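Side-chain contacts in glycerate dehydrogenase/glyoxylate reductase (Thermus thermophilus, PDB 2CUK), which probably reduces hydroxypyruvate and glyoxylate with NADH or NADPH, as a member of the D-isomer specific 2-hydroxyacid dehydrogenase family: residues Pro95-Glu100 with Arg286-Glu291; Ala101-Thr106 with Ala160-Ala165; Arg175-Lys178 with Pro183-Ser186; Asp195-His200 with Phe217-Gly222; Leu211-Leu216 with Leu239-Arg244. One frame throughout, in Å; residues are numbered along the deposited sequence.

In the fold
Four of the contacts sit in or against the six-stranded parallel sheet of the presumed NAD-binding domain, while contact 1 lies where the chain passes between the two domains. Contacts 1 and 2 share helix 99-114, with centres about 17 Å apart, and Glu100 of the first makes a salt bridge to Arg162 of the second; both also touch the second subunit. Thr106 of contact 2 packs on Ser198 of contact 4, which leads across the sheet to contact 5, centred about 10 Å further on, where Phe217 meets Ala242. Contact 3 stands at the sheet's edge, its nearest atoms about 8 Å from contact 4. As in relatives, the active site probably lies in the interdomain cleft.

Contact 1: residues Pro95-Glu100 with Arg286-Glu291; sequences PGVLTE and RERMAE
Val97 and Met289 bring the two backbones closest, with their CA atoms 6.3 Å apart: a type I turn from Gly96 to Thr99 leads into helix 99-114 and faces one side of helix 283-301. The turn is tied at its base, where Thr99 N and Thr99 OG1 both donate to Gly96 O, and Leu98 takes the N-cap position. From this turn Val97 lays a methyl against the helix. Its CG1, anti to the backbone N (chi1 179°), lodges between two consecutive residues, 3.4 Å from Arg288 CG and 3.5 Å from Met289 CG, while CG2 also lies against Arg288 CG at 3.8 Å. Leu98 adds a looser touch, its CD2 standing 4.3 Å from Met289 SD. Arg288 meets Val97 chiefly with the aliphatic start of its chain, though Val97 CG2 also lies obliquely by the guanidinium. A bend at chi2 carries that group on to Glu291, where NH1 donates to OE1 at 3.2 Å in a nearly straight bond (171°). Thr285 and Val292, on the same helix, also touch Val97. As in the family's two-domain fold, the chain here passes between domains. No hydrogen bond crosses; the join is apolar, the arginine's charge being paired within its own helix.

Contact 2: residues Ala101-Thr106 with Ala160-Ala165; sequences ATADLT and AKRALA
Arg162 reaches across from helix 154-165 to grip Asp104 of helix 99-114 side-on, NE and NH2 both donating to the one oxygen OD1, at 2.8 Å from NE and 2.9 Å from NH2. Sharing one acceptor bends both bonds, with N-H...O angles of 147° and 141°. OD1 stays close to the guanidinium plane, but the carboxylate is turned 47° from it. Beneath this edge grip the packing is close: Ala103 CB sits over the centre of one guanidinium face, 3.8 Å from Arg162 CZ, and so backs the flat group. The backbones, by contrast, stand well apart, the nearest CA atoms, those of Ala103 and Arg162, being 8.2 Å from each other, and the arginine chain alone, extended from CG to NE, bridges that looser spacing. Helix 154-165 follows strand 146-150 and a glycine-rich turn consistent with the GxGxxG signature of a Rossmann fold; the salt bridge thus joins helix 99-114 to what is probably the first helix of the nucleotide-binding unit. On the side of the dimer interface, Asp104 OD2 accepts from Gln143 NE2 of the second subunit, whose Phe166 also packs on Asp104. The stronger partner of Arg162 NH2 is Glu100 OE1, a salt bridge that holds the arginine between two carboxylates, and its NH1 donates to Ala158 O.

Contact 3: residues Arg175-Lys178 with Pro183-Ser186; sequences RTPK and PFLS
The Phe184 ring carries Pro177 on one face: Pro177 CG lies 3.6 Å from the ring centroid and only 13° off the normal, a CH-pi contact almost straight over the middle. The proline is spread across that face. CG comes nearest to the far half of the ring, 3.6 Å from Phe184 CE2; CB lies 3.9 Å from Phe184 CD1; and CD reaches Phe184 CZ at 3.8 Å. The backbone joins in as well, with Pro177 CA 3.6 Å from Phe184 CE1, so the pyrrolidine ring and CA together lie over the face. Thr176 touches more loosely, its carbonyl carbon approaching Phe184 CE1 obliquely at 4.1 Å. Phe184 has CG anti to its own backbone N (chi1 179°), which throws the ring out from the 183-186 backbone and over toward 175-178. Tyr172 also meets Phe184, in an edge-to-face arrangement of the two rings. A serine at Phe184 would probably strip Pro177 of the face it rests on and leave the exposed 175-178 stretch freer to shift. No hydrogen bond links the two segments, which meet mainly through this apolar face. Both belong to the surface loop between strand 169-173, the second strand of the Rossmann-type sheet and one of its edges, and helix 187-193. Tyr172 of that strand forms backbone bonds with Pro183 and Leu185, and its hydroxyl pairs with Lys178 N; at the far end Ser186 OG caps Glu189 N, starting the helix.

Contact 4: residues Asp195-His200 with Phe217-Gly222; sequences DVVSLH and FAMKRG
Asp195 and Lys220 approach at a slant, and Val197 and Met219 do the same one layer deeper, a charged pair lying outside an apolar one. The lysine reaches out with kinks: CG sits between the backbone N and the carbonyl carbon (chi1 56°), and swerves at chi2 and chi3 lay its end beside the aspartate. Lys220 NZ stands 3.2 Å from Asp195 OD1 in a salt bridge, with Lys220 CE alongside at 3.1 Å from the same oxygen. The other oxygen, OD2, accepts from Thr146 N, which holds the carboxylate at the strand's start, while NZ has a weak second bond to Glu193 O. Inside, Met219 points its chain at the sheet, and the bend at chi3 (58°) sets the methyl CE against Val197 CG2 at 3.4 Å, tighter than ordinary carbon contact. A water bridges the backbones, donating to Asp195 O at 3.0 Å and to Gly222 O at 2.9 Å. Segment 217-222 leads from helix 213-216 to strand 224-227, which lies parallel to and next to strand 196-199; the contact thus lies between the first strand and the return loop of a beta-alpha-beta crossover, the repeating element of the Rossmann fold.

Contact 5: residues Leu211-Leu216 with Leu239-Arg244; sequences LNRERL and LVEALR
Leu216 gives up more surface here than any other residue, pressing CD1 against the backbone of helix 236-243, 3.5 Å from Leu239 N. Its other methyl, CD2, meets Leu239 CD1 at 4.1 Å, the two leucines crossing at about a right angle. Lower on the same side chain, Leu216 CB lies 4.3 Å from Ala242 CB, where the backbones come nearest. Beside this buried patch, Arg213 and Glu241 form a two-pronged salt bridge. Arg213 NE donates to Glu241 OE1 at 2.8 Å and Arg213 NH2 to Glu241 OE2 at 2.7 Å, both nearly straight (168° and 174°). Each oxygen is met on its syn side, although the carboxylate is tilted 30° from the guanidinium plane. A bend at chi3 turns the arginine's edge to its partner, while the glutamate reaches out extended beyond CG. Replacing Arg213 with a leucine would probably leave the Glu241 carboxylate without its charged mate and free to swing. Ala238, on helix 236-243, also touches both Arg213 and Leu216. These two helices precede strands 224-227 and 249-252, neighbours in the parallel sheet, so the packing is that of successive crossover helices side by side on one layer of a Rossmann-type domain.

Contact 1: residues Pro95-Glu100 with Arg286-Glu291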
# COMPACT_ATOMS: atom_id res chain seq x y z
N PRO A 95 20.33 -0.65 -15.33
CA PRO A 95 19.86 0.64 -14.80
C PRO A 95 18.51 1.09 -15.37
O PRO A 95 18.18 0.78 -16.52
CB PRO A 95 20.99 1.59 -15.18
CG PRO A 95 21.43 1.04 -16.51
CD PRO A 95 21.47 -0.45 -16.24
N GLY A 96 17.76 1.82 -14.55
CA GLY A 96 16.46 2.34 -14.96
C GLY A 96 15.26 1.42 -14.77
O GLY A 96 14.21 1.84 -14.28
N VAL A 97 15.43 0.16 -15.15
CA VAL A 97 14.38 -0.86 -15.09
C VAL A 97 13.57 -1.06 -13.81
O VAL A 97 12.36 -1.29 -13.87
CB VAL A 97 14.97 -2.22 -15.52
CG1 VAL A 97 13.92 -3.31 -15.43
CG2 VAL A 97 15.53 -2.11 -16.94
N LEU A 98 14.22 -0.99 -12.65
CA LEU A 98 13.50 -1.23 -11.40
C LEU A 98 13.10 0.01 -10.60
O LEU A 98 12.68 -0.10 -9.44
CB LEU A 98 14.32 -2.17 -10.50
CG LEU A 98 15.78 -1.78 -10.22
CD1 LEU A 98 15.84 -0.51 -9.39
CD2 LEU A 98 16.47 -2.92 -9.47
N THR A 99 13.20 1.18 -11.22
CA THR A 99 12.87 2.44 -10.54
C THR A 99 11.43 2.53 -10.05
O THR A 99 11.18 2.68 -8.85
CB THR A 99 13.16 3.64 -11.46
OG1 THR A 99 14.53 3.60 -11.88
CG2 THR A 99 12.91 4.94 -10.72
N GLU A 100 10.48 2.44 -10.98
CA GLU A 100 9.06 2.53 -10.66
C GLU A 100 8.59 1.47 -9.66
O GLU A 100 7.80 1.76 -8.76
CB GLU A 100 8.23 2.41 -11.93
CG GLU A 100 8.48 3.53 -12.93
CD GLU A 100 8.15 4.89 -12.35
OE1 GLU A 100 7.02 5.06 -11.85
OE2 GLU A 100 9.02 5.78 -12.40
N ARG A 286 11.01 -7.66 -13.35
CA ARG A 286 11.98 -8.75 -13.31
C ARG A 286 12.22 -9.38 -14.69
O ARG A 286 13.34 -9.82 -14.99
CB ARG A 286 11.55 -9.81 -12.29
CG ARG A 286 11.68 -9.37 -10.82
CD ARG A 286 13.14 -9.23 -10.39
NE ARG A 286 13.29 -8.66 -9.04
CZ ARG A 286 13.00 -9.30 -7.91
NH1 ARG A 286 12.55 -10.55 -7.94
NH2 ARG A 286 13.16 -8.69 -6.74
N GLU A 287 11.19 -9.41 -15.53
CA GLU A 287 11.34 -9.96 -16.87
C GLU A 287 12.14 -8.97 -17.70
O GLU A 287 12.99 -9.35 -18.52
CB GLU A 287 9.98 -10.21 -17.52
CG GLU A 287 9.08 -11.15 -16.72
CD GLU A 287 7.77 -11.47 -17.44
OE1 GLU A 287 7.25 -10.60 -18.16
OE2 GLU A 287 7.26 -12.60 -17.27
N ARG A 288 11.88 -7.68 -17.48
CA ARG A 288 12.57 -6.62 -18.19
C ARG A 288 14.05 -6.63 -17.82
O ARG A 288 14.91 -6.43 -18.67
CB ARG A 288 11.93 -5.27 -17.84
CG ARG A 288 12.61 -4.05 -18.46
CD ARG A 288 12.68 -4.14 -19.98
NE ARG A 288 13.37 -2.99 -20.55
CZ ARG A 288 13.88 -2.95 -21.78
NH1 ARG A 288 13.77 -4.00 -22.58
NH2 ARG A 288 14.51 -1.86 -22.20
N MET A 289 14.34 -6.88 -16.55
CA MET A 289 15.72 -6.94 -16.09
C MET A 289 16.45 -8.06 -16.84
O MET A 289 17.63 -7.92 -17.17
CB MET A 289 15.78 -7.20 -14.59
CG MET A 289 15.51 -5.96 -13.74
SD MET A 289 15.39 -6.30 -11.96
CE MET A 289 17.04 -6.95 -11.63
N ALA A 290 15.75 -9.15 -17.10
CA ALA A 290 16.32 -10.29 -17.81
C ALA A 290 16.63 -9.90 -19.26
O ALA A 290 17.69 -10.24 -19.78
CB ALA A 290 15.36 -11.48 -17.78
N GLU A 291 15.71 -9.19 -19.90
CA GLU A 291 15.89 -8.76 -21.28
C GLU A 291 17.12 -7.86 -21.41
O GLU A 291 17.90 -7.99 -22.35
CB GLU A 291 14.67 -7.98 -21.79
CG GLU A 291 13.34 -8.68 -21.62
CD GLU A 291 12.19 -7.84 -22.16
OE1 GLU A 291 12.14 -6.63 -21.86
OE2 GLU A 291 11.33 -8.40 -22.87

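Contact 2: residues Ala101-Thr106 with Ala160-Ala165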
# COMPACT_ATOMS: atom_id res chain seq x y z
N ALA A 101 9.08 0.25 -9.84
CA ALA A 101 8.71 -0.86 -8.96
C ALA A 101 9.17 -0.61 -7.52
O ALA A 101 8.42 -0.84 -6.57
CB ALA A 101 9.32 -2.16 -9.49
N THR A 102 10.40 -0.14 -7.38
CA THR A 102 10.96 0.15 -6.06
C THR A 102 10.22 1.31 -5.42
O THR A 102 9.98 1.32 -4.21
CB THR A 102 12.45 0.50 -6.17
OG1 THR A 102 13.12 -0.54 -6.88
CG2 THR A 102 13.07 0.64 -4.77
N ALA A 103 9.85 2.30 -6.24
CA ALA A 103 9.13 3.46 -5.75
C ALA A 103 7.76 3.02 -5.29
O ALA A 103 7.24 3.52 -4.28
CB ALA A 103 9.00 4.51 -6.87
N ASP A 104 7.16 2.09 -6.03
CA ASP A 104 5.81 1.63 -5.71
C ASP A 104 5.77 1.00 -4.32
O ASP A 104 4.88 1.25 -3.51
CB ASP A 104 5.39 0.60 -6.75
CG ASP A 104 4.93 1.32 -8.01
OD1 ASP A 104 4.77 2.54 -7.96
OD2 ASP A 104 4.74 0.65 -9.03
N LEU A 105 6.76 0.12 -4.06
CA LEU A 105 6.78 -0.58 -2.79
C LEU A 105 7.17 0.35 -1.64
O LEU A 105 6.78 0.16 -0.49
CB LEU A 105 7.77 -1.73 -2.88
CG LEU A 105 7.81 -2.56 -1.59
CD1 LEU A 105 6.99 -3.85 -1.70
CD2 LEU A 105 9.23 -2.99 -1.20
N THR A 106 8.01 1.35 -1.96
CA THR A 106 8.30 2.36 -0.95
C THR A 106 6.99 2.99 -0.46
O THR A 106 6.74 3.09 0.73
CB THR A 106 9.21 3.44 -1.55
OG1 THR A 106 10.43 2.84 -1.98
CG2 THR A 106 9.52 4.51 -0.50
N ALA A 160 8.87 10.88 -4.69
CA ALA A 160 8.37 12.23 -4.47
C ALA A 160 7.14 12.51 -5.31
O ALA A 160 6.19 13.14 -4.84
CB ALA A 160 9.47 13.25 -4.78
N LYS A 161 7.15 12.06 -6.56
CA LYS A 161 6.01 12.30 -7.45
C LYS A 161 4.76 11.64 -6.88
O LYS A 161 3.68 12.24 -6.88
CB LYS A 161 6.29 11.75 -8.85
CG LYS A 161 7.21 12.63 -9.71
CD LYS A 161 6.43 13.70 -10.47
CE LYS A 161 5.83 14.76 -9.55
NZ LYS A 161 4.91 15.70 -10.28
N ARG A 162 4.90 10.41 -6.42
CA ARG A 162 3.76 9.69 -5.85
C ARG A 162 3.28 10.40 -4.59
O ARG A 162 2.08 10.61 -4.41
CB ARG A 162 4.17 8.25 -5.53
CG ARG A 162 4.33 7.38 -6.76
CD ARG A 162 5.28 6.22 -6.48
NE ARG A 162 5.32 5.27 -7.58
CZ ARG A 162 5.88 5.49 -8.76
NH1 ARG A 162 6.47 6.65 -9.02
NH2 ARG A 162 5.84 4.54 -9.69
N ALA A 163 4.22 10.77 -3.74
CA ALA A 163 3.91 11.44 -2.49
C ALA A 163 3.07 12.70 -2.70
O ALA A 163 2.13 12.95 -1.95
CB ALA A 163 5.20 11.79 -1.75
N LEU A 164 3.42 13.48 -3.72
CA LEU A 164 2.68 14.71 -3.99
C LEU A 164 1.20 14.46 -4.23
O LEU A 164 0.37 15.27 -3.85
CB LEU A 164 3.28 15.45 -5.20
CG LEU A 164 4.67 16.04 -5.04
CD1 LEU A 164 5.10 16.66 -6.37
CD2 LEU A 164 4.68 17.09 -3.94
N ALA A 165 0.89 13.33 -4.86
CA ALA A 165 -0.50 12.99 -5.17
C ALA A 165 -1.32 12.66 -3.92
O ALA A 165 -2.55 12.72 -3.96
CB ALA A 165 -0.54 11.82 -6.15

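Contact 3: residues Arg175-Lys178 with Pro183-Ser186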
# COMPACT_ATOMS: atom_id res chain seq x y z
N ARG A 175 23.91 14.54 -1.68
CA ARG A 175 25.29 15.02 -1.72
C ARG A 175 25.40 16.29 -2.59
O ARG A 175 26.32 17.09 -2.46
CB ARG A 175 26.17 13.92 -2.30
CG ARG A 175 26.06 12.57 -1.56
CD ARG A 175 26.10 12.72 -0.03
NE ARG A 175 24.87 12.16 0.55
CZ ARG A 175 24.71 12.21 1.88
NH1 ARG A 175 25.65 12.73 2.65
NH2 ARG A 175 23.59 11.73 2.42
N THR A 176 24.45 16.39 -3.52
CA THR A 176 24.38 17.53 -4.43
C THR A 176 22.93 17.91 -4.73
O THR A 176 22.09 17.08 -5.02
CB THR A 176 25.10 17.14 -5.73
OG1 THR A 176 26.45 16.81 -5.43
CG2 THR A 176 25.08 18.32 -6.71
N PRO A 177 22.62 19.22 -4.63
CA PRO A 177 21.30 19.70 -4.97
C PRO A 177 20.91 19.34 -6.42
O PRO A 177 21.72 18.95 -7.24
CB PRO A 177 21.28 21.21 -4.72
CG PRO A 177 22.43 21.51 -3.76
CD PRO A 177 23.44 20.33 -4.15
N LYS A 178 19.63 19.48 -6.75
CA LYS A 178 19.15 19.20 -8.09
C LYS A 178 18.04 20.17 -8.45
O LYS A 178 17.32 20.65 -7.58
CB LYS A 178 18.64 17.75 -8.18
CG LYS A 178 19.72 16.71 -7.96
CD LYS A 178 19.28 15.32 -8.39
CE LYS A 178 20.48 14.40 -8.56
NZ LYS A 178 20.31 13.47 -9.71
N PRO A 183 12.35 21.89 -1.56
CA PRO A 183 13.38 22.50 -0.72
C PRO A 183 14.54 21.54 -0.45
O PRO A 183 14.32 20.38 -0.09
CB PRO A 183 12.62 22.84 0.56
CG PRO A 183 11.25 23.15 0.05
CD PRO A 183 11.02 22.04 -0.95
N PHE A 184 15.77 22.01 -0.65
CA PHE A 184 16.96 21.21 -0.41
C PHE A 184 17.43 21.53 1.01
O PHE A 184 17.70 22.69 1.33
CB PHE A 184 18.06 21.58 -1.41
CG PHE A 184 19.34 20.81 -1.23
CD1 PHE A 184 19.45 19.50 -1.69
CD2 PHE A 184 20.43 21.39 -0.58
CE1 PHE A 184 20.63 18.78 -1.51
CE2 PHE A 184 21.61 20.68 -0.39
CZ PHE A 184 21.71 19.37 -0.86
N LEU A 185 17.52 20.51 1.86
CA LEU A 185 17.92 20.72 3.25
C LEU A 185 19.14 19.92 3.65
O LEU A 185 19.54 18.97 2.96
CB LEU A 185 16.76 20.34 4.18
CG LEU A 185 15.37 20.90 3.88
CD1 LEU A 185 14.32 20.27 4.80
CD2 LEU A 185 15.38 22.41 4.04
N SER A 186 19.76 20.30 4.76
CA SER A 186 20.90 19.57 5.29
C SER A 186 20.25 18.34 5.92
O SER A 186 19.05 18.34 6.18
CB SER A 186 21.61 20.39 6.37
OG SER A 186 20.76 20.56 7.50

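Contact 4: residues Asp195-His200 with Phe217-Gly222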
# COMPACT_ATOMS: atom_id res chain seq x y z
N ASP A 195 8.11 14.36 8.59
CA ASP A 195 7.13 13.52 9.26
C ASP A 195 7.43 12.08 8.85
O ASP A 195 7.19 11.14 9.61
CB ASP A 195 5.72 13.91 8.84
CG ASP A 195 5.33 15.28 9.34
OD1 ASP A 195 5.19 15.44 10.57
OD2 ASP A 195 5.18 16.21 8.52
N VAL A 196 7.96 11.93 7.64
CA VAL A 196 8.34 10.63 7.11
C VAL A 196 9.72 10.78 6.47
O VAL A 196 9.93 11.67 5.65
CB VAL A 196 7.37 10.14 6.01
CG1 VAL A 196 7.84 8.79 5.47
CG2 VAL A 196 5.95 10.03 6.56
N VAL A 197 10.66 9.93 6.86
CA VAL A 197 11.99 9.96 6.28
C VAL A 197 12.18 8.70 5.45
O VAL A 197 12.01 7.59 5.96
CB VAL A 197 13.10 10.00 7.36
CG1 VAL A 197 14.47 9.95 6.70
CG2 VAL A 197 12.96 11.25 8.22
N SER A 198 12.52 8.85 4.18
CA SER A 198 12.72 7.70 3.31
C SER A 198 14.15 7.72 2.76
O SER A 198 14.62 8.76 2.26
CB SER A 198 11.71 7.71 2.16
OG SER A 198 11.74 6.48 1.44
N LEU A 199 14.84 6.59 2.86
CA LEU A 199 16.22 6.49 2.41
C LEU A 199 16.33 5.99 0.97
O LEU A 199 15.71 4.99 0.59
CB LEU A 199 17.01 5.59 3.35
CG LEU A 199 16.86 5.96 4.82
CD1 LEU A 199 17.68 5.01 5.68
CD2 LEU A 199 17.31 7.41 5.04
N HIS A 200 17.13 6.70 0.18
CA HIS A 200 17.33 6.35 -1.23
C HIS A 200 18.73 6.77 -1.67
O HIS A 200 18.90 7.35 -2.74
CB HIS A 200 16.30 7.08 -2.10
CG HIS A 200 14.88 6.77 -1.73
ND1 HIS A 200 14.30 5.54 -1.98
CD2 HIS A 200 13.95 7.51 -1.10
CE1 HIS A 200 13.07 5.55 -1.51
NE2 HIS A 200 12.83 6.73 -0.97
N PHE A 217 16.81 9.24 16.95
CA PHE A 217 16.15 9.97 18.02
C PHE A 217 16.11 11.47 17.74
O PHE A 217 15.51 12.23 18.49
CB PHE A 217 16.83 9.67 19.36
CG PHE A 217 16.45 8.34 19.94
CD1 PHE A 217 15.20 8.18 20.55
CD2 PHE A 217 17.31 7.25 19.87
CE1 PHE A 217 14.82 6.94 21.07
CE2 PHE A 217 16.94 6.01 20.38
CZ PHE A 217 15.69 5.85 20.99
N ALA A 218 16.75 11.89 16.65
CA ALA A 218 16.74 13.29 16.26
C ALA A 218 15.48 13.50 15.42
O ALA A 218 15.01 14.62 15.25
CB ALA A 218 17.98 13.64 15.45
N MET A 219 14.95 12.41 14.87
CA MET A 219 13.74 12.49 14.07
C MET A 219 12.60 12.90 15.01
O MET A 219 12.70 12.71 16.23
CB MET A 219 13.45 11.13 13.42
CG MET A 219 14.40 10.80 12.28
SD MET A 219 14.14 9.17 11.54
CE MET A 219 12.40 9.32 10.99
N LYS A 220 11.53 13.48 14.48
CA LYS A 220 10.49 13.89 15.42
C LYS A 220 9.73 12.70 16.01
O LYS A 220 9.63 11.63 15.43
CB LYS A 220 9.53 14.99 14.85
CG LYS A 220 8.82 14.65 13.53
CD LYS A 220 8.63 15.90 12.60
CE LYS A 220 7.20 16.46 12.63
NZ LYS A 220 7.06 17.69 11.84
N ARG A 221 9.27 12.89 17.25
CA ARG A 221 8.54 11.82 17.93
C ARG A 221 7.27 11.68 17.10
O ARG A 221 6.63 12.67 16.75
CB ARG A 221 8.18 12.23 19.37
CG ARG A 221 7.48 11.12 20.17
CD ARG A 221 7.08 11.57 21.58
NE ARG A 221 6.29 10.55 22.27
CZ ARG A 221 6.79 9.56 23.01
NH1 ARG A 221 8.10 9.44 23.19
NH2 ARG A 221 5.97 8.67 23.56
N GLY A 222 6.93 10.44 16.74
CA GLY A 222 5.76 10.22 15.92
C GLY A 222 6.08 10.19 14.43
O GLY A 222 5.18 10.20 13.60
O HOH W 1 4.54 11.00 10.90

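Contact 5: residues Leu211-Leu216 with Leu239-Arg244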
# COMPACT_ATOMS: atom_id res chain seq x y z
N LEU A 211 21.75 6.34 9.58
CA LEU A 211 20.65 6.45 10.53
C LEU A 211 21.03 5.69 11.79
O LEU A 211 20.55 4.58 12.04
CB LEU A 211 19.36 5.89 9.94
CG LEU A 211 18.45 6.89 9.23
CD1 LEU A 211 17.79 7.81 10.26
CD2 LEU A 211 19.26 7.70 8.22
N ASN A 212 21.93 6.30 12.57
CA ASN A 212 22.40 5.71 13.81
C ASN A 212 21.47 6.13 14.95
O ASN A 212 20.45 6.78 14.72
CB ASN A 212 23.83 6.17 14.10
CG ASN A 212 24.00 7.68 13.99
OD1 ASN A 212 23.13 8.45 14.42
ND2 ASN A 212 25.12 8.11 13.42
N ARG A 213 21.84 5.75 16.17
CA ARG A 213 21.04 6.07 17.34
C ARG A 213 20.75 7.56 17.49
O ARG A 213 19.62 7.94 17.79
CB ARG A 213 21.73 5.53 18.60
CG ARG A 213 20.97 5.78 19.89
CD ARG A 213 21.60 5.06 21.09
NE ARG A 213 21.45 3.61 21.00
CZ ARG A 213 22.35 2.79 20.46
NH1 ARG A 213 23.48 3.28 19.95
NH2 ARG A 213 22.11 1.49 20.40
N GLU A 214 21.75 8.40 17.28
CA GLU A 214 21.57 9.85 17.41
C GLU A 214 20.63 10.43 16.37
O GLU A 214 19.80 11.29 16.69
CB GLU A 214 22.91 10.58 17.35
CG GLU A 214 24.04 9.75 16.78
CD GLU A 214 24.49 8.65 17.73
OE1 GLU A 214 25.13 7.69 17.26
OE2 GLU A 214 24.20 8.75 18.95
N ARG A 215 20.75 9.98 15.13
CA ARG A 215 19.89 10.51 14.08
C ARG A 215 18.45 10.00 14.18
O ARG A 215 17.51 10.74 13.89
CB ARG A 215 20.47 10.19 12.70
CG ARG A 215 21.79 10.90 12.44
CD ARG A 215 22.07 11.09 10.97
NE ARG A 215 23.27 11.89 10.75
CZ ARG A 215 24.51 11.42 10.75
NH1 ARG A 215 24.73 10.13 10.96
NH2 ARG A 215 25.53 12.24 10.57
N LEU A 216 18.28 8.75 14.62
CA LEU A 216 16.94 8.18 14.77
C LEU A 216 16.16 8.93 15.83
O LEU A 216 14.98 9.24 15.65
CB LEU A 216 17.03 6.69 15.13
CG LEU A 216 17.47 5.75 14.00
CD1 LEU A 216 17.77 4.37 14.56
CD2 LEU A 216 16.37 5.67 12.94
N LEU A 239 17.22 1.18 15.85
CA LEU A 239 15.87 1.35 15.33
C LEU A 239 14.87 0.68 16.29
O LEU A 239 13.81 1.23 16.56
CB LEU A 239 15.74 0.74 13.94
CG LEU A 239 14.34 0.87 13.32
CD1 LEU A 239 13.94 2.34 13.22
CD2 LEU A 239 14.34 0.23 11.93
N VAL A 240 15.23 -0.50 16.79
CA VAL A 240 14.37 -1.21 17.74
C VAL A 240 14.11 -0.31 18.95
O VAL A 240 12.98 -0.19 19.42
CB VAL A 240 15.03 -2.52 18.24
CG1 VAL A 240 14.23 -3.09 19.42
CG2 VAL A 240 15.08 -3.55 17.11
N GLU A 241 15.17 0.31 19.44
CA GLU A 241 15.06 1.21 20.59
C GLU A 241 14.08 2.36 20.33
O GLU A 241 13.20 2.63 21.14
CB GLU A 241 16.44 1.79 20.93
CG GLU A 241 17.45 0.76 21.40
CD GLU A 241 18.85 1.34 21.56
OE1 GLU A 241 18.98 2.57 21.73
OE2 GLU A 241 19.83 0.56 21.55
N ALA A 242 14.24 3.01 19.17
CA ALA A 242 13.42 4.14 18.77
C ALA A 242 11.97 3.79 18.49
O ALA A 242 11.09 4.66 18.58
CB ALA A 242 14.03 4.82 17.53
N LEU A 243 11.71 2.54 18.15
CA LEU A 243 10.36 2.10 17.84
C LEU A 243 9.51 1.81 19.06
O LEU A 243 8.28 1.71 18.96
CB LEU A 243 10.39 0.86 16.94
CG LEU A 243 10.75 1.11 15.47
CD1 LEU A 243 10.94 -0.21 14.77
CD2 LEU A 243 9.65 1.91 14.80
N ARG A 244 10.13 1.68 20.22
CA ARG A 244 9.36 1.37 21.42
C ARG A 244 8.43 2.49 21.85
O ARG A 244 7.38 2.23 22.43
CB ARG A 244 10.29 0.96 22.57
CG ARG A 244 11.00 -0.36 22.28
CD ARG A 244 11.65 -0.96 23.52
NE ARG A 244 12.47 -2.13 23.18
CZ ARG A 244 11.99 -3.29 22.74
NH1 ARG A 244 10.68 -3.46 22.57
NH2 ARG A 244 12.82 -4.28 22.45